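Local coordinates for protein restriction endonuclease S subunits (Thermoanaerobacter tengcongensis, PDB 3OKG) that probably serves as the DNA-recognition (specificity) subunit of a type I restriction-modification methyltransferase, pairing two target-recognition domains with long coiled-coil helices, at residues Trp28-Glu33 with Val164-Ile169; Val34-Glu39 with Val120-Arg125. All blocks are in the same frame, centred on the assembly; numbering follows the deposited sequence.

How the contacts relate
From the N terminus, the chain runs through strand 27-30 and a 3-10 turn into the loop that follows, so 28-33 and 34-39 are consecutive. Contact 2 closes the inner loop, joining 34-39 to the end of strand 118-121 after 80 intervening residues that hold much of the domain's beta structure. Contact 1 closes the outer one, pairing 28-33 with the end of helix 161-165 and the start of strand 168-171, just before the long helix 174-216. Contact 2 is thus nested within contact 1. Their centres lie about 12 Å apart, and they touch: Tyr165 OH probably hydrogen-bonds to Val120 O, 2.6 Å away, Leu31 CD2 packs 3.8 Å from Ile121 CD1, and Ile169 packs on Val34.

Contact 1: residues Trp28-Glu33 with Val164-Ile169; sequences WVRLGE and VYNTLI
Trp28 turns the edge of its six-membered ring to the backbone of Leu168 and Ile169, CE3 standing 3.3 Å from Ile169 O, while NE1 is hydrogen-bonded to Tyr20 O. With an alanine here, the backbone at Leu168 and Ile169 would probably lose the indole edge that packs there, and Tyr20 O its indole donor. Val29 and Ile169 form an antiparallel hydrogen-bonded pair: Ile169 N reaches Val29 O at 2.8 Å, and Val29 N returns the bond to Ile169 O. Ile169 CG1 sits between its backbone N and carbonyl carbon (chi1 60°), which sets it 3.5 Å from Val29 CG2, the two side chains crossing at a slant. This two-stranded antiparallel ladder, within a DNA specificity domain, joins strand 27-30, near the N terminus of the chain, to strand 168-171, which leads into the long helix 174-216. Past Arg30, the 3-10 turn is tied on by Leu31 N to Thr167 O and by Gly32 N, which uses a lone pair of Tyr165 O at 2.8 Å. Leu31 CD2 runs alongside Val164 CG1 at 4.0 Å, and CD1 approaches Ile169 CD1; helix 130-137 covers Leu31 and Ile169 through Leu133. Arg30 CG packs 3.4 Å from Asn166 O, the Arg30 guanidinium plane lying 69° from the Asn166 amide.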
ATOM      1  N   TRP A  28      27.080 -26.185  -1.756  1.00 23.62           N
ATOM      2  CA  TRP A  28      25.822 -26.323  -2.499  1.00 29.25           C
ATOM      3  C   TRP A  28      25.318 -27.760  -2.439  1.00 23.71           C
ATOM      4  O   TRP A  28      26.070 -28.682  -2.737  1.00 25.54           O
ATOM      5  CB  TRP A  28      26.020 -25.950  -3.972  1.00 22.38           C
ATOM      6  CG  TRP A  28      26.048 -24.489  -4.232  1.00 23.81           C
ATOM      7  CD1 TRP A  28      27.155 -23.723  -4.534  1.00 22.29           C
ATOM      8  CD2 TRP A  28      24.930 -23.594  -4.217  1.00 23.09           C
ATOM      9  NE1 TRP A  28      26.785 -22.416  -4.706  1.00 19.36           N
ATOM     10  CE2 TRP A  28      25.425 -22.305  -4.517  1.00 21.32           C
ATOM     11  CE3 TRP A  28      23.555 -23.754  -3.961  1.00 21.91           C
ATOM     12  CZ2 TRP A  28      24.597 -21.180  -4.571  1.00 21.93           C
ATOM     13  CZ3 TRP A  28      22.728 -22.637  -4.027  1.00 19.36           C
ATOM     14  CH2 TRP A  28      23.256 -21.362  -4.345  1.00 21.01           C
ATOM     15  N   VAL A  29      24.048 -27.943  -2.066  1.00 22.42           N
ATOM     16  CA  VAL A  29      23.419 -29.262  -2.065  1.00 20.94           C
ATOM     17  C   VAL A  29      21.991 -29.178  -2.593  1.00 19.71           C
ATOM     18  O   VAL A  29      21.412 -28.096  -2.646  1.00 21.68           O
ATOM     19  CB  VAL A  29      23.348 -29.825  -0.642  1.00 26.70           C
ATOM     20  CG1 VAL A  29      24.724 -29.963  -0.095  1.00 26.84           C
ATOM     21  CG2 VAL A  29      22.459 -28.911   0.278  1.00 20.27           C
ATOM     22  N   ARG A  30      21.412 -30.315  -2.986  1.00 18.75           N
ATOM     23  CA  ARG A  30      19.970 -30.342  -3.222  1.00 22.17           C
ATOM     24  C   ARG A  30      19.291 -30.337  -1.847  1.00 19.12           C
ATOM     25  O   ARG A  30      19.804 -30.925  -0.906  1.00 17.86           O
ATOM     26  CB  ARG A  30      19.556 -31.581  -4.035  1.00 21.63           C
ATOM     27  CG  ARG A  30      19.976 -31.547  -5.546  1.00 28.52           C
ATOM     28  CD  ARG A  30      19.647 -32.879  -6.265  1.00 24.47           C
ATOM     29  NE  ARG A  30      20.172 -34.001  -5.487  1.00 30.51           N
ATOM     30  CZ  ARG A  30      21.453 -34.358  -5.455  1.00 26.19           C
ATOM     31  NH1 ARG A  30      22.357 -33.728  -6.199  1.00 26.95           N
ATOM     32  NH2 ARG A  30      21.828 -35.369  -4.681  1.00 25.73           N
ATOM     33  N   LEU A  31      18.142 -29.682  -1.748  1.00 18.82           N
ATOM     34  CA  LEU A  31      17.427 -29.589  -0.476  1.00 18.93           C
ATOM     35  C   LEU A  31      17.271 -30.996   0.111  1.00 18.76           C
ATOM     36  O   LEU A  31      17.510 -31.223   1.301  1.00 22.31           O
ATOM     37  CB  LEU A  31      16.056 -28.965  -0.722  1.00 17.10           C
ATOM     38  CG  LEU A  31      15.102 -28.832   0.461  1.00 18.99           C
ATOM     39  CD1 LEU A  31      15.782 -28.048   1.575  1.00 19.56           C
ATOM     40  CD2 LEU A  31      13.827 -28.133  -0.049  1.00 19.20           C
ATOM     41  N   GLY A  32      16.866 -31.938  -0.728  1.00 22.02           N
ATOM     42  CA  GLY A  32      16.597 -33.303  -0.290  1.00 17.62           C
ATOM     43  C   GLY A  32      17.771 -33.964   0.430  1.00 22.69           C
ATOM     44  O   GLY A  32      17.587 -34.851   1.262  1.00 22.27           O
ATOM     45  N   GLU A  33      18.986 -33.526   0.120  1.00 22.58           N
ATOM     46  CA  GLU A  33      20.171 -34.120   0.718  1.00 19.41           C
ATOM     47  C   GLU A  33      20.254 -33.834   2.207  1.00 24.60           C
ATOM     48  O   GLU A  33      20.927 -34.541   2.934  1.00 20.38           O
ATOM     49  CB  GLU A  33      21.445 -33.581   0.040  1.00 22.17           C
ATOM     50  CG  GLU A  33      21.627 -33.980  -1.430  1.00 18.47           C
ATOM     51  CD  GLU A  33      23.014 -33.550  -1.934  1.00 25.90           C
ATOM     52  OE1 GLU A  33      24.002 -34.183  -1.546  1.00 23.29           O
ATOM     53  OE2 GLU A  33      23.111 -32.542  -2.646  1.00 25.57           O
ATOM     54  N   VAL A 164      10.607 -30.055  -5.504  1.00 18.66           N
ATOM     55  CA  VAL A 164      11.080 -29.198  -4.413  1.00 18.98           C
ATOM     56  C   VAL A 164      12.366 -29.766  -3.783  1.00 15.59           C
ATOM     57  O   VAL A 164      13.349 -29.043  -3.578  1.00 18.45           O
ATOM     58  CB  VAL A 164       9.968 -28.999  -3.360  1.00 18.85           C
ATOM     59  CG1 VAL A 164      10.464 -28.123  -2.171  1.00 18.88           C
ATOM     60  CG2 VAL A 164       8.695 -28.380  -4.022  1.00 17.30           C
ATOM     61  N   TYR A 165      12.373 -31.059  -3.488  1.00 17.02           N
ATOM     62  CA  TYR A 165      13.551 -31.668  -2.875  1.00 20.96           C
ATOM     63  C   TYR A 165      14.772 -31.543  -3.798  1.00 25.08           C
ATOM     64  O   TYR A 165      15.902 -31.546  -3.332  1.00 19.56           O
ATOM     65  CB  TYR A 165      13.330 -33.147  -2.544  1.00 23.10           C
ATOM     66  CG  TYR A 165      12.256 -33.429  -1.511  1.00 21.55           C
ATOM     67  CD1 TYR A 165      12.219 -32.728  -0.292  1.00 22.36           C
ATOM     68  CD2 TYR A 165      11.320 -34.419  -1.726  1.00 20.62           C
ATOM     69  CE1 TYR A 165      11.227 -33.005   0.673  1.00 23.53           C
ATOM     70  CE2 TYR A 165      10.350 -34.715  -0.776  1.00 22.72           C
ATOM     71  CZ  TYR A 165      10.311 -34.009   0.426  1.00 20.18           C
ATOM     72  OH  TYR A 165       9.310 -34.299   1.346  1.00 22.06           O
ATOM     73  N   ASN A 166      14.540 -31.417  -5.102  1.00 19.88           N
ATOM     74  CA  ASN A 166      15.652 -31.355  -6.053  1.00 20.42           C
ATOM     75  C   ASN A 166      16.283 -29.983  -6.204  1.00 19.70           C
ATOM     76  O   ASN A 166      17.337 -29.835  -6.842  1.00 21.46           O
ATOM     77  CB  ASN A 166      15.203 -31.880  -7.433  1.00 18.48           C
ATOM     78  CG  ASN A 166      15.099 -33.388  -7.458  1.00 25.68           C
ATOM     79  OD1 ASN A 166      15.708 -34.071  -6.630  1.00 23.72           O
ATOM     80  ND2 ASN A 166      14.328 -33.926  -8.413  1.00 23.66           N
ATOM     81  N   THR A 167      15.656 -28.964  -5.622  1.00 19.26           N
ATOM     82  CA  THR A 167      16.178 -27.614  -5.797  1.00 16.55           C
ATOM     83  C   THR A 167      17.528 -27.501  -5.105  1.00 21.93           C
ATOM     84  O   THR A 167      17.774 -28.191  -4.122  1.00 20.79           O
ATOM     85  CB  THR A 167      15.192 -26.501  -5.286  1.00 21.07           C
ATOM     86  OG1 THR A 167      14.985 -26.637  -3.873  1.00 20.31           O
ATOM     87  CG2 THR A 167      13.839 -26.540  -6.047  1.00 17.12           C
ATOM     88  N   LEU A 168      18.401 -26.635  -5.623  1.00 18.65           N
ATOM     89  CA  LEU A 168      19.699 -26.380  -5.004  1.00 18.83           C
ATOM     90  C   LEU A 168      19.617 -25.311  -3.928  1.00 21.62           C
ATOM     91  O   LEU A 168      18.953 -24.303  -4.127  1.00 19.74           O
ATOM     92  CB  LEU A 168      20.699 -25.870  -6.060  1.00 21.74           C
ATOM     93  CG  LEU A 168      21.128 -26.888  -7.103  1.00 24.80           C
ATOM     94  CD1 LEU A 168      22.230 -26.281  -8.042  1.00 22.76           C
ATOM     95  CD2 LEU A 168      21.632 -28.142  -6.402  1.00 27.88           C
ATOM     96  N   ILE A 169      20.348 -25.503  -2.827  1.00 21.04           N
ATOM     97  CA  ILE A 169      20.368 -24.538  -1.737  1.00 20.95           C
ATOM     98  C   ILE A 169      21.805 -24.324  -1.241  1.00 18.53           C
ATOM     99  O   ILE A 169      22.589 -25.252  -1.238  1.00 19.10           O
ATOM    100  CB  ILE A 169      19.499 -25.031  -0.527  1.00 18.60           C
ATOM    101  CG1 ILE A 169      20.016 -26.361   0.036  1.00 19.23           C
ATOM    102  CG2 ILE A 169      18.010 -25.113  -0.938  1.00 20.30           C
ATOM    103  CD1 ILE A 169      19.639 -26.616   1.571  1.00 21.03           C
TER

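Contact 2: residues Val34-Glu39 with Val120-Arg125; sequences VCLPTE and VIRANR. With SO4 (sulfate ion), chain H.
Two backbone hydrogen bonds frame a single bridge between Cys35 and Ala123: Asn124 N gives to Val34 O at 2.8 Å, almost straight at 177° but from above the carbonyl plane, and Leu36 N gives to Arg122 O, more bent at 144°. Between them Cys35 CA lies 3.1 Å from Arg122 O in a CA-H...O contact. Among apolar contacts, Leu36 crosses Arg122 and Asn124 at about a right angle, CD2 3.7 Å from Asn124 CB and CD1 against Arg122 CG. Cys35 SG touches Ile121 CG2, and Thr38 CG2 meets Val120 CG1 at 3.8 Å. With CG opposite the backbone N (chi1 -177°) and a bend at its third torsion, Arg122 carries its guanidinium beside Thr38, one face centred under CG2. Three waters add polar links: one joins Leu36 O, Val120 O and Arg122 N; another joins Cys35 O and Asn124 ND2, while Asn124 OD1 accepts from Glu126 N. The third connects Glu39 N, Arg122 NH1 and a sulfate, probably from the crystallisation liquor; sulfate O3 lies at the guanidinium edge, weakly bonded to NH1 at 3.1 Å. Arg122 NH2 forms a salt bridge with Asp89. The loop 34-39 runs beside the end of strand 118-121, where Ile121 packs on strand 90-93 and, with Ala123, on Leu133 of helix 130-137, while Val34 rests on strand 168-171.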
ATOM      1  N   VAL A  34      19.608 -32.762   2.654  1.00 19.98           N
ATOM      2  CA  VAL A  34      19.601 -32.451   4.087  1.00 20.57           C
ATOM      3  C   VAL A  34      18.195 -32.643   4.695  1.00 18.29           C
ATOM      4  O   VAL A  34      17.889 -32.103   5.748  1.00 22.35           O
ATOM      5  CB  VAL A  34      20.186 -31.039   4.362  1.00 20.13           C
ATOM      6  CG1 VAL A  34      21.590 -30.945   3.812  1.00 20.83           C
ATOM      7  CG2 VAL A  34      19.299 -29.952   3.739  1.00 19.80           C
ATOM      8  N   CYS A  35      17.374 -33.479   4.060  1.00 17.39           N
ATOM      9  CA  CYS A  35      16.056 -33.816   4.590  1.00 19.02           C
ATOM     10  C   CYS A  35      15.979 -35.281   5.011  1.00 27.62           C
ATOM     11  O   CYS A  35      16.782 -36.108   4.567  1.00 24.30           O
ATOM     12  CB  CYS A  35      14.975 -33.574   3.526  1.00 22.27           C
ATOM     13  SG  CYS A  35      14.713 -31.820   3.153  1.00 23.51           S
ATOM     14  N   LEU A  36      14.994 -35.591   5.850  1.00 22.15           N
ATOM     15  CA  LEU A  36      14.730 -36.956   6.292  1.00 18.83           C
ATOM     16  C   LEU A  36      13.436 -37.491   5.684  1.00 23.33           C
ATOM     17  O   LEU A  36      12.579 -36.721   5.250  1.00 24.21           O
ATOM     18  CB  LEU A  36      14.610 -36.989   7.823  1.00 21.30           C
ATOM     19  CG  LEU A  36      15.794 -36.469   8.655  1.00 27.99           C
ATOM     20  CD1 LEU A  36      15.414 -36.434  10.142  1.00 30.31           C
ATOM     21  CD2 LEU A  36      17.027 -37.331   8.430  1.00 25.13           C
ATOM     22  N   PRO A  37      13.256 -38.820   5.711  1.00 24.96           N
ATOM     23  CA  PRO A  37      12.001 -39.373   5.205  1.00 23.47           C
ATOM     24  C   PRO A  37      10.827 -38.943   6.097  1.00 21.99           C
ATOM     25  O   PRO A  37      11.003 -38.607   7.274  1.00 21.82           O
ATOM     26  CB  PRO A  37      12.220 -40.887   5.291  1.00 29.60           C
ATOM     27  CG  PRO A  37      13.697 -41.067   5.438  1.00 32.49           C
ATOM     28  CD  PRO A  37      14.175 -39.868   6.180  1.00 30.18           C
ATOM     29  N   THR A  38       9.640 -38.939   5.507  1.00 22.84           N
ATOM     30  CA  THR A  38       8.427 -38.485   6.154  1.00 24.17           C
ATOM     31  C   THR A  38       7.383 -39.578   5.956  1.00 35.91           C
ATOM     32  O   THR A  38       7.555 -40.456   5.096  1.00 26.70           O
ATOM     33  CB  THR A  38       7.957 -37.128   5.549  1.00 26.43           C
ATOM     34  OG1 THR A  38       7.712 -37.287   4.139  1.00 28.95           O
ATOM     35  CG2 THR A  38       9.056 -36.059   5.766  1.00 22.82           C
ATOM     36  N   GLU A  39       6.311 -39.531   6.744  1.00 25.95           N
ATOM     37  CA  GLU A  39       5.308 -40.592   6.718  1.00 28.71           C
ATOM     38  C   GLU A  39       3.913 -40.033   6.552  1.00 36.63           C
ATOM     39  O   GLU A  39       3.681 -38.832   6.715  1.00 25.24           O
ATOM     40  CB  GLU A  39       5.366 -41.399   8.018  1.00 31.53           C
ATOM     41  CG  GLU A  39       6.615 -42.269   8.180  1.00 60.90           C
ATOM     42  CD  GLU A  39       6.564 -43.144   9.441  1.00 92.02           C
ATOM     43  OE1 GLU A  39       5.474 -43.661   9.779  1.00 84.91           O
ATOM     44  OE2 GLU A  39       7.616 -43.319  10.097  1.00 90.69           O
ATOM     45  N   VAL A 120       6.717 -31.866   2.560  1.00 16.61           N
ATOM     46  CA  VAL A 120       7.160 -31.819   3.975  1.00 16.43           C
ATOM     47  C   VAL A 120       8.689 -31.933   4.019  1.00 16.73           C
ATOM     48  O   VAL A 120       9.252 -32.914   3.588  1.00 22.26           O
ATOM     49  CB  VAL A 120       6.492 -32.918   4.855  1.00 16.06           C
ATOM     50  CG1 VAL A 120       7.020 -32.837   6.288  1.00 18.20           C
ATOM     51  CG2 VAL A 120       4.947 -32.726   4.911  1.00 18.38           C
ATOM     52  N   ILE A 121       9.335 -30.886   4.506  1.00 15.94           N
ATOM     53  CA  ILE A 121      10.774 -30.746   4.465  1.00 17.10           C
ATOM     54  C   ILE A 121      11.278 -30.837   5.902  1.00 18.43           C
ATOM     55  O   ILE A 121      11.188 -29.864   6.656  1.00 17.21           O
ATOM     56  CB  ILE A 121      11.125 -29.356   3.855  1.00 15.67           C
ATOM     57  CG1 ILE A 121      10.781 -29.339   2.353  1.00 21.59           C
ATOM     58  CG2 ILE A 121      12.571 -28.985   4.126  1.00 18.27           C
ATOM     59  CD1 ILE A 121      10.520 -27.897   1.800  1.00 22.18           C
ATOM     60  N   ARG A 122      11.793 -32.015   6.262  1.00 16.28           N
ATOM     61  CA  ARG A 122      12.214 -32.341   7.617  1.00 22.12           C
ATOM     62  C   ARG A 122      13.720 -32.323   7.736  1.00 17.97           C
ATOM     63  O   ARG A 122      14.395 -33.192   7.166  1.00 14.30           O
ATOM     64  CB  ARG A 122      11.679 -33.730   7.992  1.00 22.55           C
ATOM     65  CG  ARG A 122      11.996 -34.175   9.437  1.00 25.18           C
ATOM     66  CD  ARG A 122      11.077 -35.336   9.855  1.00 25.45           C
ATOM     67  NE  ARG A 122       9.671 -34.918   9.744  1.00 24.54           N
ATOM     68  CZ  ARG A 122       8.643 -35.756   9.644  1.00 25.64           C
ATOM     69  NH1 ARG A 122       8.847 -37.075   9.666  1.00 23.56           N
ATOM     70  NH2 ARG A 122       7.413 -35.275   9.529  1.00 21.98           N
ATOM     71  N   ALA A 123      14.257 -31.343   8.469  1.00 17.93           N
ATOM     72  CA  ALA A 123      15.700 -31.136   8.472  1.00 21.31           C
ATOM     73  C   ALA A 123      16.408 -32.315   9.074  1.00 23.48           C
ATOM     74  O   ALA A 123      16.019 -32.791  10.137  1.00 21.59           O
ATOM     75  CB  ALA A 123      16.068 -29.890   9.267  1.00 20.14           C
ATOM     76  N   ASN A 124      17.454 -32.776   8.410  1.00 15.34           N
ATOM     77  CA  ASN A 124      18.409 -33.673   9.042  1.00 22.10           C
ATOM     78  C   ASN A 124      19.319 -32.767   9.861  1.00 25.87           C
ATOM     79  O   ASN A 124      20.147 -32.034   9.305  1.00 20.83           O
ATOM     80  CB  ASN A 124      19.222 -34.439   7.990  1.00 18.47           C
ATOM     81  CG  ASN A 124      20.255 -35.386   8.620  1.00 15.66           C
ATOM     82  OD1 ASN A 124      20.571 -35.268   9.794  1.00 24.17           O
ATOM     83  ND2 ASN A 124      20.781 -36.313   7.814  1.00 23.72           N
ATOM     84  N   ARG A 125      19.159 -32.810  11.179  1.00 18.03           N
ATOM     85  CA  ARG A 125      19.828 -31.865  12.072  1.00 22.14           C
ATOM     86  C   ARG A 125      21.339 -31.997  12.107  1.00 23.37           C
ATOM     87  O   ARG A 125      22.029 -31.139  12.664  1.00 25.56           O
ATOM     88  CB  ARG A 125      19.281 -32.012  13.493  1.00 25.99           C
ATOM     89  CG  ARG A 125      17.762 -31.924  13.541  1.00 37.65           C
ATOM     90  CD  ARG A 125      17.333 -30.498  13.329  1.00 31.86           C
ATOM     91  NE  ARG A 125      18.128 -29.579  14.151  1.00 38.09           N
ATOM     92  CZ  ARG A 125      17.772 -29.133  15.356  1.00 37.16           C
ATOM     93  NH1 ARG A 125      16.623 -29.514  15.901  1.00 50.46           N
ATOM     94  NH2 ARG A 125      18.575 -28.314  16.022  1.00 36.19           N
TER
HETATM   95  S   SO4 H 404       7.472 -40.094  11.491  1.00 93.04           S
HETATM   96  O1  SO4 H 404       7.396 -41.458  12.014  1.00 83.24           O
HETATM   97  O2  SO4 H 404       8.135 -39.245  12.480  1.00 57.32           O
HETATM   98  O3  SO4 H 404       8.239 -40.092  10.240  1.00 61.09           O
HETATM   99  O4  SO4 H 404       6.123 -39.581  11.240  1.00 46.02           O
HETATM  100  O   HOH W   1      19.621 -36.239   4.977  1.00 26.35           O
HETATM  101  O   HOH W   2      11.766 -34.222   4.285  1.00 19.14           O
HETATM  102  O   HOH W   3       6.315 -38.077   9.095  1.00 29.69           O